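Local coordinates for BH0493 protein (Bacillus halodurans C-125, PDB 2QEE), which binds zinc and is probably a metal-dependent hydrolase or related enzyme of the amidohydrolase superfamily, at residues F277-M283 and M302-N307; L41-D45 and Y117-F121; R8-A12 and I380-D384. All coordinates share one frame; numbering follows the deposited sequence.

Contact 1 of 3, residues F277-M283 and M302-N307; sequences FVGKASM and MLSREN
The carboxamide of Asn307 lies along the backbone of Ala281 and fills both of its polar positions. Ala281 N donates to Asn307 OD1 at 2.9 Å with a nearly straight N-H...O angle of 177°, arriving in the carbonyl plane on a lone pair. In return, Asn307 ND2 donates to Ala281 O, also at 2.9 Å, with the acceptor almost within the amide plane. Asn307 CG stands beside its own backbone N (chi1 -82°), which swings the amide out to the other segment; two bonds of opposite sense then fix its rotation. Asn307 ND2 has a further partner in Glu310. One water accepts from Ser304 N and sits between the segments, 3.0 Å from Gly279 O and 2.8 Å from Asn307 OD1.

As expected of an amidohydrolase-type barrel, the loop after strand 298-302 faces the metal side. Residues 303-307 form this loop, which leads into helix 308-317, and the Leu303 side chain is about 9 Å from the bound zinc.

Val278 CG2 presses tightly on Leu303 CG at 3.5 Å, the two side chains crossing obliquely. At the other end, the sulfurs Met283 SD and Met302 SD meet at 3.7 Å, while Met302 CE turns back onto Ala281 CB at 3.6 Å. Lys280, fully extended, runs at about a right angle over the base of Glu306, and its CG lies over one face of the Asn307 amide. An alanine in place of Asn307 would probably leave Ala281 N and O without their mates and the Glu310 carboxylate without its amide donor. Near the assembly's subunit junction, Lys280 packs on Lys280 of the second and third subunits, and Glu306 on Glu306 of the third.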
ATOM      1  N   PHE C 277     -13.313  11.266  -8.896  1.00 15.09           N
ATOM      2  CA  PHE C 277     -12.909  10.113  -8.126  1.00 14.72           C
ATOM      3  C   PHE C 277     -11.600   9.569  -8.732  1.00 13.23           C
ATOM      4  O   PHE C 277     -10.929  10.258  -9.578  1.00 14.45           O
ATOM      5  CB  PHE C 277     -14.109   9.117  -8.116  1.00 15.30           C
ATOM      6  CG  PHE C 277     -13.937   7.860  -7.244  1.00 14.22           C
ATOM      7  CD1 PHE C 277     -13.360   7.876  -5.968  1.00 13.29           C
ATOM      8  CD2 PHE C 277     -14.427   6.633  -7.719  1.00 15.32           C
ATOM      9  CE1 PHE C 277     -13.281   6.678  -5.180  1.00 14.93           C
ATOM     10  CE2 PHE C 277     -14.369   5.454  -6.916  1.00 16.07           C
ATOM     11  CZ  PHE C 277     -13.729   5.489  -5.675  1.00 15.68           C
ATOM     12  N   VAL C 278     -11.200   8.402  -8.255  1.00 13.20           N
ATOM     13  CA  VAL C 278      -9.924   7.792  -8.625  1.00 12.80           C
ATOM     14  C   VAL C 278     -10.084   6.307  -8.998  1.00 13.10           C
ATOM     15  O   VAL C 278     -10.986   5.608  -8.465  1.00 15.37           O
ATOM     16  CB  VAL C 278      -8.967   7.933  -7.396  1.00 12.24           C
ATOM     17  CG1 VAL C 278      -9.497   7.177  -6.160  1.00 15.33           C
ATOM     18  CG2 VAL C 278      -7.499   7.446  -7.772  1.00 16.62           C
ATOM     19  N   GLY C 279      -9.209   5.791  -9.870  1.00 11.63           N
ATOM     20  CA  GLY C 279      -9.160   4.338 -10.125  1.00 13.53           C
ATOM     21  C   GLY C 279      -7.719   3.984 -10.445  1.00 14.80           C
ATOM     22  O   GLY C 279      -6.978   4.836 -10.968  1.00 15.41           O
ATOM     23  N   LYS C 280      -7.358   2.743 -10.137  1.00 13.30           N
ATOM     24  CA  LYS C 280      -6.063   2.191 -10.539  1.00 13.34           C
ATOM     25  C   LYS C 280      -6.051   2.025 -12.065  1.00 15.09           C
ATOM     26  O   LYS C 280      -7.026   1.569 -12.640  1.00 14.66           O
ATOM     27  CB  LYS C 280      -5.779   0.854  -9.834  1.00 13.79           C
ATOM     28  CG  LYS C 280      -4.312   0.349 -10.064  1.00 10.38           C
ATOM     29  CD  LYS C 280      -4.213  -1.018  -9.477  1.00 15.72           C
ATOM     30  CE  LYS C 280      -2.776  -1.564  -9.634  1.00 14.76           C
ATOM     31  NZ  LYS C 280      -2.668  -2.932  -9.083  1.00 13.82           N
ATOM     32  N   ALA C 281      -4.931   2.396 -12.693  1.00 14.58           N
ATOM     33  CA  ALA C 281      -4.801   2.286 -14.170  1.00 13.46           C
ATOM     34  C   ALA C 281      -3.898   1.088 -14.489  1.00 14.52           C
ATOM     35  O   ALA C 281      -3.029   0.669 -13.667  1.00 15.93           O
ATOM     36  CB  ALA C 281      -4.148   3.624 -14.806  1.00 16.05           C
ATOM     37  N   SER C 282      -4.028   0.561 -15.717  1.00 16.32           N
ATOM     38  CA  SER C 282      -3.005  -0.350 -16.262  1.00 15.39           C
ATOM     39  C   SER C 282      -1.738   0.463 -16.570  1.00 16.12           C
ATOM     40  O   SER C 282      -1.838   1.599 -17.000  1.00 16.76           O
ATOM     41  CB  SER C 282      -3.466  -0.972 -17.596  1.00 16.39           C
ATOM     42  OG  SER C 282      -2.412  -1.798 -18.099  1.00 16.22           O
ATOM     43  N   MET C 283      -0.574  -0.170 -16.399  1.00 14.02           N
ATOM     44  CA  MET C 283       0.681   0.489 -16.799  1.00 14.73           C
ATOM     45  C   MET C 283       0.975   0.235 -18.287  1.00 15.48           C
ATOM     46  O   MET C 283       1.892   0.833 -18.822  1.00 16.19           O
ATOM     47  CB  MET C 283       1.886   0.037 -15.960  1.00 16.33           C
ATOM     48  CG  MET C 283       1.683   0.251 -14.424  1.00 17.04           C
ATOM     49  SD  MET C 283       1.431   2.001 -14.012  1.00 17.14           S
ATOM     50  CE  MET C 283       3.005   2.667 -14.564  1.00 18.43           C
ATOM     51  N   MET C 302       0.477   9.821 -11.133  1.00 12.18           N
ATOM     52  CA  MET C 302      -0.695   8.918 -11.162  1.00 14.11           C
ATOM     53  C   MET C 302      -1.508   9.110  -9.908  1.00 12.98           C
ATOM     54  O   MET C 302      -0.972   9.475  -8.863  1.00 12.41           O
ATOM     55  CB  MET C 302      -0.332   7.445 -11.341  1.00 14.89           C
ATOM     56  CG  MET C 302       0.332   7.184 -12.710  1.00 15.31           C
ATOM     57  SD  MET C 302       0.724   5.521 -13.100  1.00 16.87           S
ATOM     58  CE  MET C 302      -0.960   5.007 -13.720  1.00 13.14           C
ATOM     59  N   LEU C 303      -2.808   8.863 -10.030  1.00 13.04           N
ATOM     60  CA  LEU C 303      -3.690   9.259  -8.913  1.00 13.26           C
ATOM     61  C   LEU C 303      -3.937   8.154  -7.862  1.00 12.38           C
ATOM     62  O   LEU C 303      -4.286   8.472  -6.702  1.00 11.66           O
ATOM     63  CB  LEU C 303      -5.040   9.746  -9.467  1.00 14.34           C
ATOM     64  CG  LEU C 303      -5.983  10.482  -8.507  1.00 12.32           C
ATOM     65  CD1 LEU C 303      -5.395  11.707  -7.802  1.00 13.41           C
ATOM     66  CD2 LEU C 303      -7.279  10.925  -9.343  1.00 15.35           C
ATOM     67  N   SER C 304      -3.873   6.908  -8.300  1.00 12.70           N
ATOM     68  CA  SER C 304      -4.191   5.765  -7.377  1.00 11.05           C
ATOM     69  C   SER C 304      -2.941   5.481  -6.491  1.00 10.46           C
ATOM     70  O   SER C 304      -1.828   5.336  -7.008  1.00 12.38           O
ATOM     71  CB  SER C 304      -4.583   4.521  -8.199  1.00 14.00           C
ATOM     72  OG  SER C 304      -4.710   3.372  -7.338  1.00 12.46           O
ATOM     73  N   ARG C 305      -3.188   5.220  -5.187  1.00 11.84           N
ATOM     74  CA  ARG C 305      -2.116   4.793  -4.294  1.00 12.80           C
ATOM     75  C   ARG C 305      -1.481   3.531  -4.869  1.00 12.81           C
ATOM     76  O   ARG C 305      -0.268   3.320  -4.754  1.00 10.33           O
ATOM     77  CB  ARG C 305      -2.681   4.478  -2.889  1.00 10.67           C
ATOM     78  CG  ARG C 305      -1.580   4.138  -1.885  1.00  9.49           C
ATOM     79  CD  ARG C 305      -2.244   3.684  -0.563  1.00 12.37           C
ATOM     80  NE  ARG C 305      -1.161   3.402   0.385  1.00 12.42           N
ATOM     81  CZ  ARG C 305      -1.269   2.575   1.413  1.00 17.20           C
ATOM     82  NH1 ARG C 305      -2.425   1.941   1.621  1.00 12.72           N
ATOM     83  NH2 ARG C 305      -0.253   2.457   2.265  1.00 14.44           N
ATOM     84  N   GLU C 306      -2.313   2.683  -5.490  1.00 12.46           N
ATOM     85  CA  GLU C 306      -1.931   1.329  -5.850  1.00 11.69           C
ATOM     86  C   GLU C 306      -1.077   1.288  -7.151  1.00 10.57           C
ATOM     87  O   GLU C 306      -0.546   0.229  -7.532  1.00 14.40           O
ATOM     88  CB  GLU C 306      -3.164   0.429  -5.991  1.00 12.76           C
ATOM     89  CG  GLU C 306      -3.715   0.027  -4.647  1.00 13.38           C
ATOM     90  CD  GLU C 306      -4.268   1.192  -3.836  1.00 16.27           C
ATOM     91  OE1 GLU C 306      -5.067   1.975  -4.410  1.00 14.29           O
ATOM     92  OE2 GLU C 306      -3.995   1.218  -2.597  1.00 15.83           O
ATOM     93  N   ASN C 307      -0.969   2.459  -7.811  1.00 11.08           N
ATOM     94  CA  ASN C 307      -0.049   2.585  -8.977  1.00 12.24           C
ATOM     95  C   ASN C 307       1.382   3.061  -8.620  1.00 13.73           C
ATOM     96  O   ASN C 307       2.246   3.092  -9.487  1.00 12.85           O
ATOM     97  CB  ASN C 307      -0.628   3.575 -10.029  1.00 12.79           C
ATOM     98  CG  ASN C 307      -1.666   2.948 -10.952  1.00 14.40           C
ATOM     99  OD1 ASN C 307      -2.734   3.548 -11.150  1.00 13.99           O
ATOM    100  ND2 ASN C 307      -1.367   1.794 -11.562  1.00 14.90           N
TER
HETATM  101  O   HOH W   1      -4.180   5.889 -11.075  1.00 15.52           O

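Contact 2 of 3, residues L41-D45 and Y117-F121; sequences LWDID and YREYF
Asp43, the N-cap of helix 44-48, sets the start of that helix against Phe121 of helix 114-122. Its carboxylate turns back to cap its own helix, OD1 accepting from Glu46 N, while its backbone covers the phenyl ring: Asp43 CA sits 3.9 Å from the Phe121 ring centroid and 27° off the normal, a CH-pi contact. Ile44 N lies over the centre of the same face, 3.6 Å above the Phe121 plane, a buried nitrogen with no hydrogen-bond partner. Trp42 CE3 comes to the edge of that ring, and Ile44 CB touches Phe121 CE2 at 3.7 Å.

One turn back, Arg118 grips Asp45 side-on. Arg118 NE (2.8 Å) and Arg118 NH2 (2.9 Å) both donate to Asp45 OD1, which lies in the guanidinium plane, although the carboxylate and guanidinium planes stand 65° apart. Asp45 OD2 pairs with Arg74, and Arg118 NH1 with Asp78 and Gln115, so the ion pair belongs to a wider charged cluster. The N-capped start of helix 44-48 thus docks on helix 114-122, both within the helical region inserted between strands 24-26 and 139-143.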
ATOM      1  N   LEU C  41      -6.652  33.250  -8.734  1.00 19.20           N
ATOM      2  CA  LEU C  41      -7.462  33.219  -7.513  1.00 21.22           C
ATOM      3  C   LEU C  41      -6.581  33.411  -6.303  1.00 20.24           C
ATOM      4  O   LEU C  41      -5.517  32.780  -6.210  1.00 20.58           O
ATOM      5  CB  LEU C  41      -8.207  31.869  -7.367  1.00 20.05           C
ATOM      6  CG  LEU C  41      -9.121  31.532  -8.565  1.00 23.71           C
ATOM      7  CD1 LEU C  41      -9.825  30.208  -8.315  1.00 19.98           C
ATOM      8  CD2 LEU C  41     -10.197  32.668  -8.816  1.00 22.41           C
ATOM      9  N   TRP C  42      -7.010  34.267  -5.385  1.00 19.35           N
ATOM     10  CA  TRP C  42      -6.313  34.493  -4.114  1.00 20.25           C
ATOM     11  C   TRP C  42      -7.186  35.070  -3.048  1.00 21.72           C
ATOM     12  O   TRP C  42      -8.211  35.679  -3.353  1.00 22.41           O
ATOM     13  CB  TRP C  42      -5.078  35.368  -4.251  1.00 20.11           C
ATOM     14  CG  TRP C  42      -5.247  36.807  -4.774  1.00 22.33           C
ATOM     15  CD1 TRP C  42      -5.392  37.197  -6.073  1.00 23.65           C
ATOM     16  CD2 TRP C  42      -5.158  38.011  -3.996  1.00 20.06           C
ATOM     17  NE1 TRP C  42      -5.444  38.604  -6.156  1.00 22.31           N
ATOM     18  CE2 TRP C  42      -5.319  39.115  -4.892  1.00 20.81           C
ATOM     19  CE3 TRP C  42      -4.988  38.271  -2.630  1.00 20.47           C
ATOM     20  CZ2 TRP C  42      -5.266  40.450  -4.454  1.00 22.45           C
ATOM     21  CZ3 TRP C  42      -4.986  39.617  -2.176  1.00 23.44           C
ATOM     22  CH2 TRP C  42      -5.121  40.686  -3.102  1.00 24.35           C
ATOM     23  N   ASP C  43      -6.730  34.878  -1.808  1.00 18.33           N
ATOM     24  CA  ASP C  43      -7.316  35.318  -0.532  1.00 18.05           C
ATOM     25  C   ASP C  43      -7.955  34.240   0.289  1.00 19.05           C
ATOM     26  O   ASP C  43      -8.180  33.132  -0.213  1.00 18.99           O
ATOM     27  CB  ASP C  43      -8.211  36.585  -0.624  1.00 17.47           C
ATOM     28  CG  ASP C  43      -9.638  36.309  -1.082  1.00 29.53           C
ATOM     29  OD1 ASP C  43     -10.175  35.170  -1.026  1.00 19.73           O
ATOM     30  OD2 ASP C  43     -10.264  37.305  -1.524  1.00 24.14           O
ATOM     31  N   ILE C  44      -8.274  34.569   1.533  1.00 19.01           N
ATOM     32  CA  ILE C  44      -8.803  33.551   2.498  1.00 18.28           C
ATOM     33  C   ILE C  44     -10.150  32.943   2.081  1.00 19.51           C
ATOM     34  O   ILE C  44     -10.426  31.759   2.363  1.00 19.23           O
ATOM     35  CB  ILE C  44      -8.837  34.107   3.926  1.00 17.79           C
ATOM     36  CG1 ILE C  44      -9.241  33.074   4.983  1.00 21.30           C
ATOM     37  CG2 ILE C  44      -9.810  35.353   3.986  1.00 17.54           C
ATOM     38  CD1 ILE C  44      -8.361  31.791   5.054  1.00 22.77           C
ATOM     39  N   ASP C  45     -11.044  33.743   1.494  1.00 20.10           N
ATOM     40  CA  ASP C  45     -12.290  33.195   0.984  1.00 19.56           C
ATOM     41  C   ASP C  45     -12.079  32.188  -0.133  1.00 17.22           C
ATOM     42  O   ASP C  45     -12.787  31.175  -0.185  1.00 18.90           O
ATOM     43  CB  ASP C  45     -13.193  34.337   0.490  1.00 20.24           C
ATOM     44  CG  ASP C  45     -13.801  35.137   1.638  1.00 27.33           C
ATOM     45  OD1 ASP C  45     -13.766  34.708   2.802  1.00 25.81           O
ATOM     46  OD2 ASP C  45     -14.354  36.212   1.365  1.00 36.40           O
ATOM     47  N   TYR C 117      -8.800  38.395   9.223  1.00 23.61           N
ATOM     48  CA  TYR C 117      -8.020  37.812   8.132  1.00 20.61           C
ATOM     49  C   TYR C 117      -8.384  38.435   6.783  1.00 19.70           C
ATOM     50  O   TYR C 117      -7.513  38.769   5.964  1.00 20.84           O
ATOM     51  CB  TYR C 117      -8.138  36.247   8.095  1.00 19.99           C
ATOM     52  CG  TYR C 117      -7.918  35.505   9.419  1.00 23.21           C
ATOM     53  CD1 TYR C 117      -7.059  36.006  10.421  1.00 21.14           C
ATOM     54  CD2 TYR C 117      -8.566  34.254   9.656  1.00 17.83           C
ATOM     55  CE1 TYR C 117      -6.877  35.306  11.632  1.00 20.03           C
ATOM     56  CE2 TYR C 117      -8.402  33.569  10.829  1.00 17.25           C
ATOM     57  CZ  TYR C 117      -7.541  34.092  11.820  1.00 18.68           C
ATOM     58  OH  TYR C 117      -7.383  33.452  13.020  1.00 19.27           O
ATOM     59  N   ARG C 118      -9.674  38.635   6.568  1.00 21.78           N
ATOM     60  CA  ARG C 118     -10.149  39.177   5.324  1.00 23.01           C
ATOM     61  C   ARG C 118      -9.602  40.582   5.125  1.00 23.10           C
ATOM     62  O   ARG C 118      -9.246  40.943   3.999  1.00 22.48           O
ATOM     63  CB  ARG C 118     -11.674  39.177   5.290  1.00 23.08           C
ATOM     64  CG  ARG C 118     -12.282  37.793   5.064  1.00 19.97           C
ATOM     65  CD  ARG C 118     -13.780  37.738   5.386  1.00 25.12           C
ATOM     66  NE  ARG C 118     -14.320  36.444   4.923  1.00 23.17           N
ATOM     67  CZ  ARG C 118     -15.333  35.787   5.490  1.00 25.22           C
ATOM     68  NH1 ARG C 118     -15.990  36.301   6.527  1.00 24.26           N
ATOM     69  NH2 ARG C 118     -15.708  34.613   4.976  1.00 22.62           N
ATOM     70  N   GLU C 119      -9.496  41.339   6.214  1.00 24.71           N
ATOM     71  CA  GLU C 119      -8.959  42.729   6.124  1.00 26.44           C
ATOM     72  C   GLU C 119      -7.558  42.797   5.518  1.00 28.03           C
ATOM     73  O   GLU C 119      -7.232  43.734   4.802  1.00 28.79           O
ATOM     74  CB  GLU C 119      -8.978  43.438   7.482  1.00 25.74           C
ATOM     75  CG  GLU C 119     -10.373  43.677   8.089  1.00 45.39           C
ATOM     76  CD  GLU C 119     -10.337  44.170   9.555  1.00 28.25           C
ATOM     77  OE1 GLU C 119     -11.426  44.263  10.166  1.00 45.97           O
ATOM     78  OE2 GLU C 119      -9.244  44.457  10.094  1.00 45.47           O
ATOM     79  N   TYR C 120      -6.732  41.783   5.792  1.00 25.75           N
ATOM     80  CA  TYR C 120      -5.392  41.720   5.274  1.00 23.71           C
ATOM     81  C   TYR C 120      -5.392  41.777   3.761  1.00 22.87           C
ATOM     82  O   TYR C 120      -4.588  42.482   3.141  1.00 23.60           O
ATOM     83  CB  TYR C 120      -4.696  40.429   5.784  1.00 23.17           C
ATOM     84  CG  TYR C 120      -3.334  40.156   5.149  1.00 20.21           C
ATOM     85  CD1 TYR C 120      -2.148  40.567   5.755  1.00 19.13           C
ATOM     86  CD2 TYR C 120      -3.243  39.480   3.936  1.00 23.28           C
ATOM     87  CE1 TYR C 120      -0.888  40.310   5.128  1.00 21.62           C
ATOM     88  CE2 TYR C 120      -2.029  39.229   3.321  1.00 22.85           C
ATOM     89  CZ  TYR C 120      -0.858  39.627   3.940  1.00 21.12           C
ATOM     90  OH  TYR C 120       0.308  39.354   3.268  1.00 23.76           O
ATOM     91  N   PHE C 121      -6.284  41.018   3.146  1.00 23.80           N
ATOM     92  CA  PHE C 121      -6.248  40.840   1.684  1.00 24.75           C
ATOM     93  C   PHE C 121      -6.916  42.011   0.944  1.00 26.35           C
ATOM     94  O   PHE C 121      -6.552  42.302  -0.200  1.00 26.50           O
ATOM     95  CB  PHE C 121      -6.941  39.521   1.276  1.00 24.70           C
ATOM     96  CG  PHE C 121      -6.353  38.295   1.944  1.00 20.47           C
ATOM     97  CD1 PHE C 121      -5.331  37.565   1.327  1.00 23.43           C
ATOM     98  CD2 PHE C 121      -6.824  37.873   3.183  1.00 25.19           C
ATOM     99  CE1 PHE C 121      -4.785  36.431   1.952  1.00 24.70           C
ATOM    100  CE2 PHE C 121      -6.281  36.738   3.818  1.00 22.71           C
ATOM    101  CZ  PHE C 121      -5.285  36.010   3.212  1.00 22.45           C
TER

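Contact 3 of 3, residues R8-A12 and I380-D384; sequences REVLA and IDKYD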
ATOM      1  N   ARG C   8      24.443  13.065  12.957  1.00 13.08           N
ATOM      2  CA  ARG C   8      23.031  13.068  12.479  1.00 14.32           C
ATOM      3  C   ARG C   8      22.315  14.362  12.872  1.00 15.22           C
ATOM      4  O   ARG C   8      21.537  14.888  12.099  1.00 16.18           O
ATOM      5  CB  ARG C   8      22.251  11.854  12.928  1.00 13.93           C
ATOM      6  CG  ARG C   8      20.900  11.766  12.177  1.00 17.47           C
ATOM      7  CD  ARG C   8      20.111  10.677  12.772  1.00 15.88           C
ATOM      8  NE  ARG C   8      18.946  10.297  11.972  1.00 27.58           N
ATOM      9  CZ  ARG C   8      17.848  10.997  11.805  1.00 28.80           C
ATOM     10  NH1 ARG C   8      17.729  12.208  12.338  1.00 33.73           N
ATOM     11  NH2 ARG C   8      16.855  10.466  11.086  1.00 22.12           N
ATOM     12  N   GLU C   9      22.658  14.936  14.035  1.00 14.23           N
ATOM     13  CA  GLU C   9      21.949  16.167  14.465  1.00 14.05           C
ATOM     14  C   GLU C   9      22.357  17.327  13.575  1.00 14.79           C
ATOM     15  O   GLU C   9      21.509  18.172  13.203  1.00 15.95           O
ATOM     16  CB  GLU C   9      22.269  16.474  15.952  1.00 14.89           C
ATOM     17  CG  GLU C   9      21.724  15.379  16.883  1.00 13.39           C
ATOM     18  CD  GLU C   9      22.672  14.250  17.215  1.00 15.88           C
ATOM     19  OE1 GLU C   9      22.405  13.571  18.229  1.00 18.10           O
ATOM     20  OE2 GLU C   9      23.638  13.972  16.471  1.00 15.37           O
ATOM     21  N   VAL C  10      23.646  17.399  13.233  1.00 14.31           N
ATOM     22  CA  VAL C  10      24.104  18.480  12.324  1.00 15.54           C
ATOM     23  C   VAL C  10      23.556  18.214  10.898  1.00 15.43           C
ATOM     24  O   VAL C  10      23.118  19.119  10.215  1.00 16.39           O
ATOM     25  CB  VAL C  10      25.586  18.661  12.359  1.00 16.76           C
ATOM     26  CG1 VAL C  10      26.072  19.607  11.207  1.00 19.33           C
ATOM     27  CG2 VAL C  10      25.983  19.228  13.766  1.00 15.97           C
ATOM     28  N   LEU C  11      23.601  16.966  10.475  1.00 13.66           N
ATOM     29  CA  LEU C  11      23.003  16.591   9.201  1.00 13.79           C
ATOM     30  C   LEU C  11      21.553  17.107   9.159  1.00 12.52           C
ATOM     31  O   LEU C  11      21.136  17.704   8.155  1.00 13.03           O
ATOM     32  CB  LEU C  11      22.983  15.067   9.085  1.00 15.74           C
ATOM     33  CG  LEU C  11      22.283  14.457   7.829  1.00 13.73           C
ATOM     34  CD1 LEU C  11      23.027  14.878   6.520  1.00 14.67           C
ATOM     35  CD2 LEU C  11      22.103  12.992   7.964  1.00 14.71           C
ATOM     36  N   ALA C  12      20.768  16.826  10.190  1.00 12.26           N
ATOM     37  CA  ALA C  12      19.344  17.228  10.183  1.00 13.78           C
ATOM     38  C   ALA C  12      19.235  18.749  10.046  1.00 17.03           C
ATOM     39  O   ALA C  12      18.440  19.241   9.243  1.00 16.32           O
ATOM     40  CB  ALA C  12      18.656  16.711  11.441  1.00 14.51           C
ATOM     41  N   ILE C 380      17.233  13.180   5.306  1.00 11.83           N
ATOM     42  CA  ILE C 380      18.018  12.994   6.558  1.00 12.39           C
ATOM     43  C   ILE C 380      18.272  11.464   6.756  1.00 12.42           C
ATOM     44  O   ILE C 380      19.420  11.019   6.927  1.00 12.10           O
ATOM     45  CB  ILE C 380      17.357  13.678   7.799  1.00 11.47           C
ATOM     46  CG1 ILE C 380      17.460  15.199   7.653  1.00 12.19           C
ATOM     47  CG2 ILE C 380      18.078  13.221   9.050  1.00 10.50           C
ATOM     48  CD1 ILE C 380      16.462  16.039   8.539  1.00 12.07           C
ATOM     49  N   ASP C 381      17.205  10.673   6.658  1.00 12.20           N
ATOM     50  CA  ASP C 381      17.355   9.204   6.828  1.00 11.60           C
ATOM     51  C   ASP C 381      18.303   8.614   5.776  1.00 13.94           C
ATOM     52  O   ASP C 381      19.138   7.750   6.096  1.00 12.93           O
ATOM     53  CB  ASP C 381      15.981   8.533   6.678  1.00 12.81           C
ATOM     54  CG  ASP C 381      15.200   8.512   7.998  1.00 19.71           C
ATOM     55  OD1 ASP C 381      15.788   8.827   9.097  1.00 17.25           O
ATOM     56  OD2 ASP C 381      13.976   8.172   7.953  1.00 15.79           O
ATOM     57  N   LYS C 382      18.132   9.032   4.505  1.00 11.50           N
ATOM     58  CA  LYS C 382      18.955   8.462   3.422  1.00 12.91           C
ATOM     59  C   LYS C 382      20.428   8.876   3.526  1.00 12.43           C
ATOM     60  O   LYS C 382      21.310   8.054   3.323  1.00 12.73           O
ATOM     61  CB  LYS C 382      18.361   8.800   2.037  1.00 14.05           C
ATOM     62  CG  LYS C 382      17.318   7.771   1.565  1.00 14.65           C
ATOM     63  CD  LYS C 382      16.110   7.639   2.528  1.00 12.35           C
ATOM     64  CE  LYS C 382      15.051   6.580   2.022  1.00 12.44           C
ATOM     65  NZ  LYS C 382      15.678   5.228   2.192  1.00 13.95           N
ATOM     66  N   TYR C 383      20.689  10.153   3.832  1.00 10.14           N
ATOM     67  CA  TYR C 383      22.041  10.581   4.079  1.00 10.45           C
ATOM     68  C   TYR C 383      22.623   9.880   5.264  1.00 12.44           C
ATOM     69  O   TYR C 383      23.791   9.437   5.200  1.00 13.14           O
ATOM     70  CB  TYR C 383      22.124  12.087   4.269  1.00 12.91           C
ATOM     71  CG  TYR C 383      21.925  12.869   2.990  1.00 11.32           C
ATOM     72  CD1 TYR C 383      22.717  12.625   1.836  1.00 12.79           C
ATOM     73  CD2 TYR C 383      20.988  13.917   2.949  1.00 10.03           C
ATOM     74  CE1 TYR C 383      22.558  13.412   0.676  1.00 14.50           C
ATOM     75  CE2 TYR C 383      20.811  14.687   1.793  1.00 12.46           C
ATOM     76  CZ  TYR C 383      21.586  14.399   0.680  1.00 11.46           C
ATOM     77  OH  TYR C 383      21.375  15.212  -0.428  1.00 13.82           O
ATOM     78  N   ASP C 384      21.852   9.754   6.346  1.00 13.72           N
ATOM     79  CA  ASP C 384      22.390   9.080   7.541  1.00 14.08           C
ATOM     80  C   ASP C 384      22.777   7.655   7.250  1.00 13.76           C
ATOM     81  O   ASP C 384      23.800   7.192   7.727  1.00 14.21           O
ATOM     82  CB  ASP C 384      21.428   9.138   8.716  1.00 13.54           C
ATOM     83  CG  ASP C 384      22.130   8.821  10.061  1.00 18.44           C
ATOM     84  OD1 ASP C 384      23.274   9.266  10.260  1.00 19.71           O
ATOM     85  OD2 ASP C 384      21.501   8.133  10.864  1.00 21.80           O
TER
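With chi1 at -169° and an extended run from CG to NE, the Arg8 chain lies across the neighbouring helix and carries its guanidinium between Asp381 and Asp384. Asp384 CG also stands opposite its own backbone N, which turns the carboxylate toward Arg8. The two salt bridges differ in closeness. Arg8 NH2 meets Asp381 OD1 at 2.8 Å, at the edge of the guanidinium, but the N-H...O angle of 124° makes this hydrogen bond weak. Arg8 NE lies 3.5 Å from Asp384 OD2, a looser electrostatic pairing. Ile380 CG2 sits 3.3 Å above the guanidinium plane of Arg8, near its rim, so a methyl supports one face of the charged group.

Beneath this layer Leu11 points at the partner helix: its CD1 touches Tyr383 CB at 3.7 Å, and its CD2 lies 3.5 Å from Ile380 O. Ile380 CD1 in turn reaches Ala12 CA at 3.5 Å. The axes of the two short segments approach to 10.0 Å at 137°, well away from antiparallel, and Ile398 of helix 395-414 packs on both Leu11 and Tyr383.

The other oxygen, Asp381 OD2, pairs with Arg341, so the carboxylate is shared by two arginines. Because Arg8 is exposed and its bonds are bent or long, the network is likely to contribute modestly at the exposed margin, while the buried Leu11 and Ile380 supply the apolar part of the interface.

Contacts 1 and 2 are buried and contact 3 only partly so, yet only contact 1 lies near the zinc site. It joins strand 277-278 and the loop after it to the loop after strand 298-302, and its polar grip is an amide on a backbone. Contacts 2 and 3 hold helices together through arginine-aspartate pairs over apolar packing; in contact 2 both bonds are short and straighter, while in contact 3 one is short but bent and the other long. Along the chain, contact 3 joins the first helix to one near the C-terminus, and both other contacts lie within that loop. Contacts 1 and 2 flank the chain's centre, about 35 Å apart between centres. Contacts 1 and 3 touch the third subunit.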